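Long-range contacts in AxyAgu115A (Amphibacillus xylanus NBRC 15112, PDB 6NPS), which is a family GH115 alpha-glucuronidase that probably hydrolyses glucuronic acid side groups from arabinoglucuronoxylan: residues I90-V101 against A112-G122; M525-V533 against Q582-Y593. The protein carries 3 engineered substitutions. All coordinates share one frame; numbering follows the deposited sequence.

How the contacts relate
The two contacts follow one another along the chain: contact 1 closes within the first 122 residues, and contact 2 opens some 400 residues later. Their centres lie about 56 Å apart on opposite sides of the chain's centre, and they share no strand or helix. Contact 1 is a beta hairpin in the N-terminal four-stranded mixed sheet, running on into helix 120-133. Contact 2 sits in an all-helical region, where the loop between helices 500-519 and 537-558 lies on helix 564-596. The eight parallel strands of the GH115 barrel come between them in sequence, so the contacts belong to different parts of a large multidomain enzyme, their nearest atoms about 36 Å apart.

Contact 1 (I90-V101 against A112-G122); sequences IAGKREVFLFQV and ALVIAGSDKRG
Strands 97-101 and 112-117 run antiparallel as the two arms of a hairpin, with L98-A116 and Q100-V114 as hydrogen-bonded pairs and F97-G117, F99-I115 and V101-L113 as non-hydrogen-bonded ones. On the face carrying the phenylalanines, L113 CD1 lies over the centre of the F99 ring, 3.8 Å from its centroid, in a CH-pi contact. The ring is brought there with CG anti to the backbone N (chi1 -174°), and I115 lies alongside it. Beyond the open end of the hairpin, strand pairing gives way to polar contacts between 93-96 and S118-D119. S118 OG donates to K93 O at 2.7 Å, from above the carbonyl plane, and accepts from V96 N at 3.2 Å; a small hydroxyl close to the backbone suits this double role. D119 is the N-cap of helix 120-133: its OD1 takes G122 N at 2.8 Å, while OD2 receives E95 N at 2.9 Å on the syn side. With an alanine in place of D119, G122 N and E95 N would probably both lose their acceptor, and with it this one link between the helix start and 90-101. Glycine fits at 117 and 122 because a CB would strike G122 C from the first and V96 O from the second. E95 OE2 forms a salt bridge with R121 NE at the edge of the guanidinium, though its modelled length is doubtfully short. E95 OE1 also pairs with R171 on barrel strand 170-174. Strand 97-106 lies between strands 109-117 and 160-162, while H129 of helix 120-133 meets F99 edge-to-face.

Contact 2 (M525-V533 against Q582-Y593); sequences MNVDVYHPV and QKMWLLNGKNKY
W585 meets M525 and N526 where an irregular loop joining two helices packs along one face of the long helix 564-596, partly through a type II beta turn from N526 to V529. N526 CA lies over the five-membered ring of W585, 3.8 Å from its centroid, in a CH-pi contact; the broad indole gives the backbone a flat floor, and M584 CE covers its opposite face. M525, bent at chi2 (41°), slides past the indole and brings CE to 3.8 Å from L586 CD2, a reach that suits a flexible thioether chain. V527 CG2 rests 3.6 Å from G589 CA, at a point where the helix surface is low. D528 and K592 cross at about a right angle in a salt bridge, NZ meeting OD2 at 2.7 Å nearly along the C-O direction. Further on, P532 packs its ring against Y593 CB, and V533 CG1 lies over a face of the Y593 ring, 4.0 Å from its centroid. Outside this layer, Q582 NE2 is held by R520 O and N588 ND2 by V654 O, while K590 pairs with D539 of helix 537-558. H531 ties the loop to the start of that helix, its N bonding to E537 and its O to T538. Between loop and helix, one water donates to both D528 OD1, at 2.6 Å, and G589 O, at 2.9 Å.

Contact 1 (I90-V101 against A112-G122)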
loop_
_atom_site.group_PDB
_atom_site.type_symbol
_atom_site.label_atom_id
_atom_site.label_comp_id
_atom_site.label_asym_id
_atom_site.label_seq_id
_atom_site.Cartn_x
_atom_site.Cartn_y
_atom_site.Cartn_z
ATOM N N ILE A 90 16.633 -62.706 24.276
ATOM C CA ILE A 90 15.677 -61.966 23.458
ATOM C C ILE A 90 14.273 -62.542 23.499
ATOM O O ILE A 90 13.335 -61.851 23.070
ATOM C CB ILE A 90 16.139 -61.861 21.989
ATOM C CG1 ILE A 90 16.014 -63.232 21.303
ATOM C CG2 ILE A 90 17.576 -61.253 21.883
ATOM C CD1 ILE A 90 16.376 -63.193 19.804
ATOM N N ALA A 91 14.098 -63.779 23.983
ATOM C CA ALA A 91 12.796 -64.441 23.964
ATOM C C ALA A 91 11.750 -63.622 24.709
ATOM O O ALA A 91 11.997 -63.130 25.817
ATOM C CB ALA A 91 12.903 -65.833 24.596
ATOM N N GLY A 92 10.568 -63.502 24.107
ATOM C CA GLY A 92 9.483 -62.765 24.712
ATOM C C GLY A 92 9.544 -61.251 24.583
ATOM O O GLY A 92 8.531 -60.592 24.843
ATOM N N LYS A 93 10.695 -60.671 24.209
ATOM C CA LYS A 93 10.827 -59.225 24.092
ATOM C C LYS A 93 10.229 -58.729 22.780
ATOM O O LYS A 93 10.097 -59.473 21.815
ATOM C CB LYS A 93 12.287 -58.801 24.189
ATOM C CG LYS A 93 12.817 -58.954 25.602
ATOM C CD LYS A 93 14.196 -58.410 25.730
ATOM C CE LYS A 93 14.658 -58.531 27.175
ATOM N NZ LYS A 93 16.068 -58.071 27.286
ATOM N N ARG A 94 9.890 -57.435 22.747
ATOM C CA ARG A 94 9.180 -56.827 21.633
ATOM C C ARG A 94 10.190 -56.192 20.678
ATOM O O ARG A 94 10.942 -55.305 21.085
ATOM C CB ARG A 94 8.205 -55.777 22.160
ATOM C CG ARG A 94 7.354 -55.080 21.090
ATOM C CD ARG A 94 6.321 -54.098 21.689
ATOM N NE ARG A 94 6.594 -53.743 23.085
ATOM C CZ ARG A 94 7.352 -52.717 23.497
ATOM N NH1 ARG A 94 7.955 -51.899 22.626
ATOM N NH2 ARG A 94 7.518 -52.508 24.797
ATOM N N GLU A 95 10.196 -56.636 19.420
ATOM C CA GLU A 95 10.980 -56.014 18.354
ATOM C C GLU A 95 12.465 -55.911 18.712
ATOM O O GLU A 95 13.105 -54.883 18.506
ATOM C CB GLU A 95 10.389 -54.643 18.005
ATOM C CG GLU A 95 8.909 -54.762 17.607
ATOM C CD GLU A 95 8.240 -53.450 17.169
ATOM O OE1 GLU A 95 8.732 -52.349 17.481
ATOM O OE2 GLU A 95 7.174 -53.535 16.519
ATOM N N VAL A 96 13.025 -57.000 19.237
ATOM C CA VAL A 96 14.444 -57.044 19.580
ATOM C C VAL A 96 15.153 -58.067 18.682
ATOM O O VAL A 96 14.545 -59.049 18.241
ATOM C CB VAL A 96 14.577 -57.421 21.088
ATOM C CG1 VAL A 96 15.883 -58.113 21.377
ATOM C CG2 VAL A 96 14.408 -56.177 21.965
ATOM N N PHE A 97 16.466 -57.905 18.467
ATOM C CA PHE A 97 17.180 -58.965 17.761
ATOM C C PHE A 97 18.548 -59.194 18.384
ATOM O O PHE A 97 19.079 -58.354 19.116
ATOM C CB PHE A 97 17.318 -58.660 16.254
ATOM C CG PHE A 97 18.061 -57.403 15.971
ATOM C CD1 PHE A 97 19.443 -57.416 15.849
ATOM C CD2 PHE A 97 17.387 -56.202 15.846
ATOM C CE1 PHE A 97 20.142 -56.233 15.587
ATOM C CE2 PHE A 97 18.070 -55.027 15.583
ATOM C CZ PHE A 97 19.456 -55.048 15.458
ATOM N N LEU A 98 19.081 -60.373 18.099
ATOM C CA LEU A 98 20.450 -60.762 18.399
ATOM C C LEU A 98 21.210 -60.807 17.085
ATOM O O LEU A 98 20.705 -61.334 16.087
ATOM C CB LEU A 98 20.471 -62.135 19.078
ATOM C CG LEU A 98 21.801 -62.881 19.182
ATOM C CD1 LEU A 98 22.703 -62.247 20.266
ATOM C CD2 LEU A 98 21.535 -64.349 19.482
ATOM N N PHE A 99 22.422 -60.241 17.081
ATOM C CA PHE A 99 23.239 -60.098 15.879
ATOM C C PHE A 99 24.612 -60.594 16.334
ATOM O O PHE A 99 25.320 -59.892 17.067
ATOM C CB PHE A 99 23.229 -58.628 15.433
ATOM C CG PHE A 99 23.910 -58.345 14.125
ATOM C CD1 PHE A 99 23.164 -58.252 12.949
ATOM C CD2 PHE A 99 25.283 -58.078 14.092
ATOM C CE1 PHE A 99 23.782 -57.930 11.737
ATOM C CE2 PHE A 99 25.933 -57.758 12.891
ATOM C CZ PHE A 99 25.173 -57.685 11.704
ATOM N N GLN A 100 24.972 -61.824 15.973
ATOM C CA GLN A 100 26.107 -62.454 16.625
ATOM C C GLN A 100 26.865 -63.326 15.639
ATOM O O GLN A 100 26.251 -64.097 14.894
ATOM C CB GLN A 100 25.638 -63.298 17.819
ATOM C CG GLN A 100 26.773 -63.901 18.586
ATOM C CD GLN A 100 26.306 -64.687 19.797
ATOM O OE1 GLN A 100 25.108 -64.857 20.012
ATOM N NE2 GLN A 100 27.259 -65.183 20.588
ATOM N N VAL A 101 28.215 -63.248 15.684
ATOM C CA VAL A 101 29.066 -64.129 14.886
ATOM C C VAL A 101 29.357 -65.364 15.708
ATOM O O VAL A 101 29.634 -65.267 16.915
ATOM C CB VAL A 101 30.368 -63.421 14.455
ATOM C CG1 VAL A 101 31.328 -64.383 13.798
ATOM C CG2 VAL A 101 30.057 -62.251 13.535
ATOM N N ALA A 112 29.543 -67.963 10.868
ATOM C CA ALA A 112 28.249 -67.471 10.448
ATOM C C ALA A 112 27.908 -66.222 11.241
ATOM O O ALA A 112 28.255 -66.082 12.424
ATOM C CB ALA A 112 27.137 -68.522 10.630
ATOM N N LEU A 113 27.210 -65.323 10.577
ATOM C CA LEU A 113 26.533 -64.237 11.251
ATOM C C LEU A 113 25.112 -64.713 11.559
ATOM O O LEU A 113 24.361 -65.059 10.638
ATOM C CB LEU A 113 26.546 -62.999 10.361
ATOM C CG LEU A 113 25.661 -61.837 10.802
ATOM C CD1 LEU A 113 26.056 -61.423 12.214
ATOM C CD2 LEU A 113 25.812 -60.670 9.822
ATOM N N VAL A 114 24.738 -64.761 12.837
ATOM C CA VAL A 114 23.388 -65.189 13.209
ATOM C C VAL A 114 22.539 -63.952 13.481
ATOM O O VAL A 114 22.960 -63.041 14.208
ATOM C CB VAL A 114 23.404 -66.137 14.423
ATOM C CG1 VAL A 114 21.976 -66.503 14.822
ATOM C CG2 VAL A 114 24.167 -67.401 14.068
ATOM N N ILE A 115 21.361 -63.892 12.866
ATOM C CA ILE A 115 20.437 -62.772 13.048
ATOM C C ILE A 115 19.125 -63.389 13.530
ATOM O O ILE A 115 18.400 -64.003 12.746
ATOM C CB ILE A 115 20.264 -61.953 11.767
ATOM C CG1 ILE A 115 21.641 -61.559 11.221
ATOM C CG2 ILE A 115 19.340 -60.712 12.005
ATOM C CD1 ILE A 115 21.616 -60.619 10.018
ATOM N N ALA A 116 18.856 -63.289 14.832
ATOM C CA ALA A 116 17.679 -63.890 15.459
ATOM C C ALA A 116 16.745 -62.788 15.973
ATOM O O ALA A 116 17.110 -62.049 16.889
ATOM C CB ALA A 116 18.093 -64.819 16.598
ATOM N N GLY A 117 15.529 -62.716 15.427
ATOM C CA GLY A 117 14.517 -61.805 15.933
ATOM C C GLY A 117 13.622 -62.412 17.006
ATOM O O GLY A 117 13.283 -63.600 16.969
ATOM N N SER A 118 13.212 -61.575 17.959
ATOM C CA SER A 118 12.275 -62.044 18.980
ATOM C C SER A 118 10.891 -62.278 18.402
ATOM O O SER A 118 10.102 -63.036 18.979
ATOM C CB SER A 118 12.165 -61.032 20.115
ATOM O OG SER A 118 11.565 -59.820 19.622
ATOM N N ASP A 119 10.596 -61.641 17.287
ATOM C CA ASP A 119 9.291 -61.685 16.626
ATOM C C ASP A 119 9.557 -61.235 15.191
ATOM O O ASP A 119 10.703 -60.962 14.823
ATOM C CB ASP A 119 8.262 -60.810 17.372
ATOM C CG ASP A 119 8.769 -59.327 17.602
ATOM O OD1 ASP A 119 9.590 -58.820 16.804
ATOM O OD2 ASP A 119 8.342 -58.657 18.584
ATOM N N LYS A 120 8.508 -61.130 14.376
ATOM C CA LYS A 120 8.715 -60.814 12.964
ATOM C C LYS A 120 9.474 -59.495 12.777
ATOM O O LYS A 120 10.476 -59.432 12.039
ATOM C CB LYS A 120 7.378 -60.762 12.239
ATOM C CG LYS A 120 7.488 -60.095 10.889
ATOM C CD LYS A 120 6.373 -60.525 9.951
ATOM C CE LYS A 120 5.029 -60.339 10.578
ATOM N NZ LYS A 120 3.937 -60.859 9.702
ATOM N N ARG A 121 9.005 -58.417 13.421
ATOM C CA ARG A 121 9.635 -57.125 13.172
ATOM C C ARG A 121 11.055 -57.059 13.756
ATOM O O ARG A 121 11.921 -56.392 13.176
ATOM C CB ARG A 121 8.743 -55.993 13.723
ATOM C CG ARG A 121 7.565 -55.578 12.794
ATOM C CD ARG A 121 6.792 -54.351 13.376
ATOM N NE ARG A 121 6.146 -54.675 14.650
ATOM C CZ ARG A 121 4.993 -55.335 14.728
ATOM N NH1 ARG A 121 4.370 -55.712 13.610
ATOM N NH2 ARG A 121 4.462 -55.622 15.917
ATOM N N GLY A 122 11.305 -57.732 14.886
ATOM C CA GLY A 122 12.663 -57.855 15.397
ATOM C C GLY A 122 13.602 -58.494 14.388
ATOM O O GLY A 122 14.750 -58.065 14.239
HETATM O O HOH W 1 10.272 -64.427 21.181
#

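Contact 2 (M525-V533 against Q582-Y593)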
loop_
_atom_site.group_PDB
_atom_site.type_symbol
_atom_site.label_atom_id
_atom_site.label_comp_id
_atom_site.label_asym_id
_atom_site.label_seq_id
_atom_site.Cartn_x
_atom_site.Cartn_y
_atom_site.Cartn_z
ATOM N N MET A 525 5.467 -17.025 3.171
ATOM C CA MET A 525 6.474 -15.983 2.962
ATOM C C MET A 525 5.943 -14.985 1.936
ATOM O O MET A 525 5.174 -15.332 1.031
ATOM C CB MET A 525 7.786 -16.633 2.521
ATOM C CG MET A 525 9.049 -15.711 2.474
ATOM S SD MET A 525 9.293 -14.527 3.824
ATOM C CE MET A 525 10.679 -13.624 3.149
ATOM N N ASN A 526 6.236 -13.704 2.150
ATOM C CA ASN A 526 5.658 -12.694 1.290
ATOM C C ASN A 526 6.438 -11.403 1.470
ATOM O O ASN A 526 7.434 -11.349 2.186
ATOM C CB ASN A 526 4.178 -12.455 1.601
ATOM C CG ASN A 526 3.386 -12.064 0.357
ATOM O OD1 ASN A 526 3.636 -11.012 -0.260
ATOM N ND2 ASN A 526 2.462 -12.941 -0.062
ATOM N N VAL A 527 5.966 -10.359 0.808
ATOM C CA VAL A 527 6.676 -9.097 0.878
ATOM C C VAL A 527 6.399 -8.419 2.217
ATOM O O VAL A 527 5.300 -8.527 2.775
ATOM C CB VAL A 527 6.258 -8.229 -0.323
ATOM C CG1 VAL A 527 4.834 -7.767 -0.149
ATOM C CG2 VAL A 527 7.199 -7.071 -0.454
ATOM N N ASP A 528 7.426 -7.784 2.791
ATOM C CA ASP A 528 7.282 -7.030 4.029
ATOM C C ASP A 528 6.992 -7.908 5.245
ATOM O O ASP A 528 6.553 -7.407 6.279
ATOM C CB ASP A 528 6.198 -5.946 3.901
ATOM C CG ASP A 528 6.570 -4.860 2.873
ATOM O OD1 ASP A 528 7.777 -4.580 2.701
ATOM O OD2 ASP A 528 5.649 -4.292 2.238
ATOM N N VAL A 529 7.223 -9.210 5.176
ATOM C CA VAL A 529 7.301 -9.982 6.418
ATOM C C VAL A 529 8.526 -9.537 7.199
ATOM O O VAL A 529 8.434 -9.073 8.338
ATOM C CB VAL A 529 7.308 -11.487 6.106
ATOM C CG1 VAL A 529 7.623 -12.306 7.357
ATOM C CG2 VAL A 529 5.897 -11.880 5.463
ATOM N N TYR A 530 9.683 -9.619 6.566
ATOM C CA TYR A 530 10.896 -8.984 7.067
ATOM C C TYR A 530 10.904 -7.513 6.646
ATOM O O TYR A 530 10.431 -7.158 5.563
ATOM C CB TYR A 530 12.138 -9.656 6.491
ATOM C CG TYR A 530 12.372 -11.060 6.984
ATOM C CD1 TYR A 530 11.634 -12.135 6.467
ATOM C CD2 TYR A 530 13.347 -11.318 7.973
ATOM C CE1 TYR A 530 11.827 -13.425 6.931
ATOM C CE2 TYR A 530 13.573 -12.608 8.434
ATOM C CZ TYR A 530 12.812 -13.653 7.900
ATOM O OH TYR A 530 12.994 -14.941 8.337
ATOM N N HIS A 531 11.424 -6.649 7.506
ATOM C CA HIS A 531 11.409 -5.245 7.136
ATOM C C HIS A 531 12.464 -5.003 6.061
ATOM O O HIS A 531 13.558 -5.560 6.133
ATOM C CB HIS A 531 11.673 -4.355 8.349
ATOM C CG HIS A 531 11.256 -2.938 8.124
ATOM N ND1 HIS A 531 12.086 -2.022 7.524
ATOM C CD2 HIS A 531 10.073 -2.309 8.316
ATOM C CE1 HIS A 531 11.447 -0.871 7.392
ATOM N NE2 HIS A 531 10.226 -1.016 7.871
ATOM N N PRO A 532 12.169 -4.183 5.056
ATOM C CA PRO A 532 13.142 -3.962 3.973
ATOM C C PRO A 532 14.467 -3.360 4.449
ATOM O O PRO A 532 15.498 -3.640 3.826
ATOM C CB PRO A 532 12.412 -2.987 3.026
ATOM C CG PRO A 532 11.042 -3.071 3.384
ATOM C CD PRO A 532 10.931 -3.446 4.844
ATOM N N VAL A 533 14.483 -2.538 5.515
ATOM C CA VAL A 533 15.730 -1.886 5.944
ATOM C C VAL A 533 16.069 -2.056 7.441
ATOM O O VAL A 533 17.253 -2.123 7.794
ATOM C CB VAL A 533 15.744 -0.372 5.594
ATOM C CG1 VAL A 533 15.741 -0.123 4.077
ATOM C CG2 VAL A 533 14.609 0.422 6.278
ATOM N N GLN A 582 12.585 -17.580 -0.520
ATOM C CA GLN A 582 12.809 -16.534 0.483
ATOM C C GLN A 582 13.485 -15.318 -0.163
ATOM O O GLN A 582 13.049 -14.177 0.013
ATOM C CB GLN A 582 13.672 -17.056 1.627
ATOM C CG GLN A 582 13.111 -18.245 2.378
ATOM C CD GLN A 582 12.182 -17.827 3.493
ATOM O OE1 GLN A 582 12.332 -16.742 4.056
ATOM N NE2 GLN A 582 11.206 -18.676 3.811
ATOM N N LYS A 583 14.535 -15.565 -0.948
ATOM C CA LYS A 583 15.280 -14.484 -1.589
ATOM C C LYS A 583 14.385 -13.647 -2.485
ATOM O O LYS A 583 14.474 -12.410 -2.498
ATOM C CB LYS A 583 16.421 -15.086 -2.387
ATOM C CG LYS A 583 17.220 -14.113 -3.258
ATOM C CD LYS A 583 18.325 -14.929 -3.960
ATOM C CE LYS A 583 19.150 -14.109 -4.960
ATOM N NZ LYS A 583 19.934 -15.120 -5.778
ATOM N N MET A 584 13.542 -14.312 -3.267
ATOM C CA MET A 584 12.632 -13.623 -4.169
ATOM C C MET A 584 11.805 -12.599 -3.422
ATOM O O MET A 584 11.664 -11.457 -3.866
ATOM C CB MET A 584 11.705 -14.627 -4.851
ATOM C CG MET A 584 10.682 -13.955 -5.777
ATOM S SD MET A 584 9.602 -15.231 -6.526
ATOM C CE MET A 584 8.587 -15.664 -5.126
ATOM N N TRP A 585 11.219 -13.008 -2.300
ATOM C CA TRP A 585 10.353 -12.111 -1.542
ATOM C C TRP A 585 11.132 -11.010 -0.836
ATOM O O TRP A 585 10.625 -9.899 -0.679
ATOM C CB TRP A 585 9.549 -12.909 -0.528
ATOM C CG TRP A 585 8.411 -13.687 -1.172
ATOM C CD1 TRP A 585 8.262 -15.043 -1.201
ATOM C CD2 TRP A 585 7.272 -13.133 -1.831
ATOM N NE1 TRP A 585 7.087 -15.372 -1.839
ATOM C CE2 TRP A 585 6.461 -14.220 -2.242
ATOM C CE3 TRP A 585 6.855 -11.811 -2.112
ATOM C CZ2 TRP A 585 5.248 -14.045 -2.923
ATOM C CZ3 TRP A 585 5.657 -11.632 -2.793
ATOM C CH2 TRP A 585 4.855 -12.749 -3.185
ATOM N N LEU A 586 12.309 -11.335 -0.297
ATOM C CA LEU A 586 13.146 -10.339 0.345
ATOM C C LEU A 586 13.593 -9.273 -0.656
ATOM O O LEU A 586 13.553 -8.080 -0.343
ATOM C CB LEU A 586 14.353 -11.013 0.991
ATOM C CG LEU A 586 14.007 -11.916 2.177
ATOM C CD1 LEU A 586 15.246 -12.720 2.530
ATOM C CD2 LEU A 586 13.568 -11.112 3.330
ATOM N N LEU A 587 14.010 -9.686 -1.861
ATOM C CA LEU A 587 14.308 -8.717 -2.927
ATOM C C LEU A 587 13.084 -7.908 -3.326
ATOM O O LEU A 587 13.197 -6.724 -3.683
ATOM C CB LEU A 587 14.886 -9.447 -4.161
ATOM C CG LEU A 587 16.264 -10.061 -3.963
ATOM C CD1 LEU A 587 16.553 -10.958 -5.126
ATOM C CD2 LEU A 587 17.428 -8.940 -3.869
ATOM N N ASN A 588 11.904 -8.545 -3.370
ATOM C CA ASN A 588 10.686 -7.812 -3.684
ATOM C C ASN A 588 10.427 -6.724 -2.639
ATOM O O ASN A 588 9.952 -5.623 -2.975
ATOM C CB ASN A 588 9.500 -8.813 -3.780
ATOM C CG ASN A 588 8.193 -8.178 -4.248
ATOM O OD1 ASN A 588 7.114 -8.679 -3.905
ATOM N ND2 ASN A 588 8.268 -7.128 -5.066
ATOM N N GLY A 589 10.696 -7.025 -1.369
ATOM C CA GLY A 589 10.595 -5.997 -0.340
ATOM C C GLY A 589 11.544 -4.823 -0.576
ATOM O O GLY A 589 11.147 -3.668 -0.446
ATOM N N LYS A 590 12.796 -5.099 -0.946
ATOM C CA LYS A 590 13.712 -3.997 -1.272
ATOM C C LYS A 590 13.246 -3.236 -2.505
ATOM O O LYS A 590 13.312 -1.998 -2.531
ATOM C CB LYS A 590 15.125 -4.528 -1.485
ATOM C CG LYS A 590 15.763 -5.129 -0.216
ATOM C CD LYS A 590 17.148 -5.722 -0.549
ATOM C CE LYS A 590 18.004 -4.662 -1.125
ATOM N NZ LYS A 590 19.273 -4.659 -0.388
ATOM N N ASN A 591 12.726 -3.963 -3.512
ATOM C CA ASN A 591 12.246 -3.349 -4.748
ATOM C C ASN A 591 11.119 -2.374 -4.463
ATOM O O ASN A 591 11.139 -1.215 -4.906
ATOM C CB ASN A 591 11.777 -4.449 -5.716
ATOM C CG ASN A 591 10.839 -3.920 -6.808
ATOM O OD1 ASN A 591 9.643 -4.268 -6.837
ATOM N ND2 ASN A 591 11.365 -3.060 -7.698
ATOM N N LYS A 592 10.115 -2.840 -3.730
ATOM C CA LYS A 592 8.973 -2.007 -3.388
ATOM C C LYS A 592 9.394 -0.780 -2.584
ATOM O O LYS A 592 8.874 0.313 -2.799
ATOM C CB LYS A 592 7.979 -2.843 -2.593
ATOM C CG LYS A 592 6.712 -2.145 -2.140
ATOM C CD LYS A 592 5.798 -3.180 -1.436
ATOM C CE LYS A 592 4.538 -2.566 -0.835
ATOM N NZ LYS A 592 4.683 -2.336 0.626
ATOM N N TYR A 593 10.280 -0.961 -1.604
ATOM C CA TYR A 593 10.684 0.144 -0.735
ATOM C C TYR A 593 11.472 1.194 -1.522
ATOM O O TYR A 593 11.266 2.406 -1.352
ATOM C CB TYR A 593 11.520 -0.413 0.429
ATOM C CG TYR A 593 12.102 0.626 1.372
ATOM C CD1 TYR A 593 11.413 1.028 2.518
ATOM C CD2 TYR A 593 13.331 1.214 1.109
ATOM C CE1 TYR A 593 11.960 1.974 3.405
ATOM C CE2 TYR A 593 13.883 2.177 1.977
ATOM C CZ TYR A 593 13.181 2.550 3.121
ATOM O OH TYR A 593 13.715 3.497 3.974
HETATM O O HOH W 2 5.281 -17.507 -0.784
HETATM O O HOH W 3 8.667 -2.921 0.931
HETATM O O HOH W 4 12.251 -16.934 6.860
#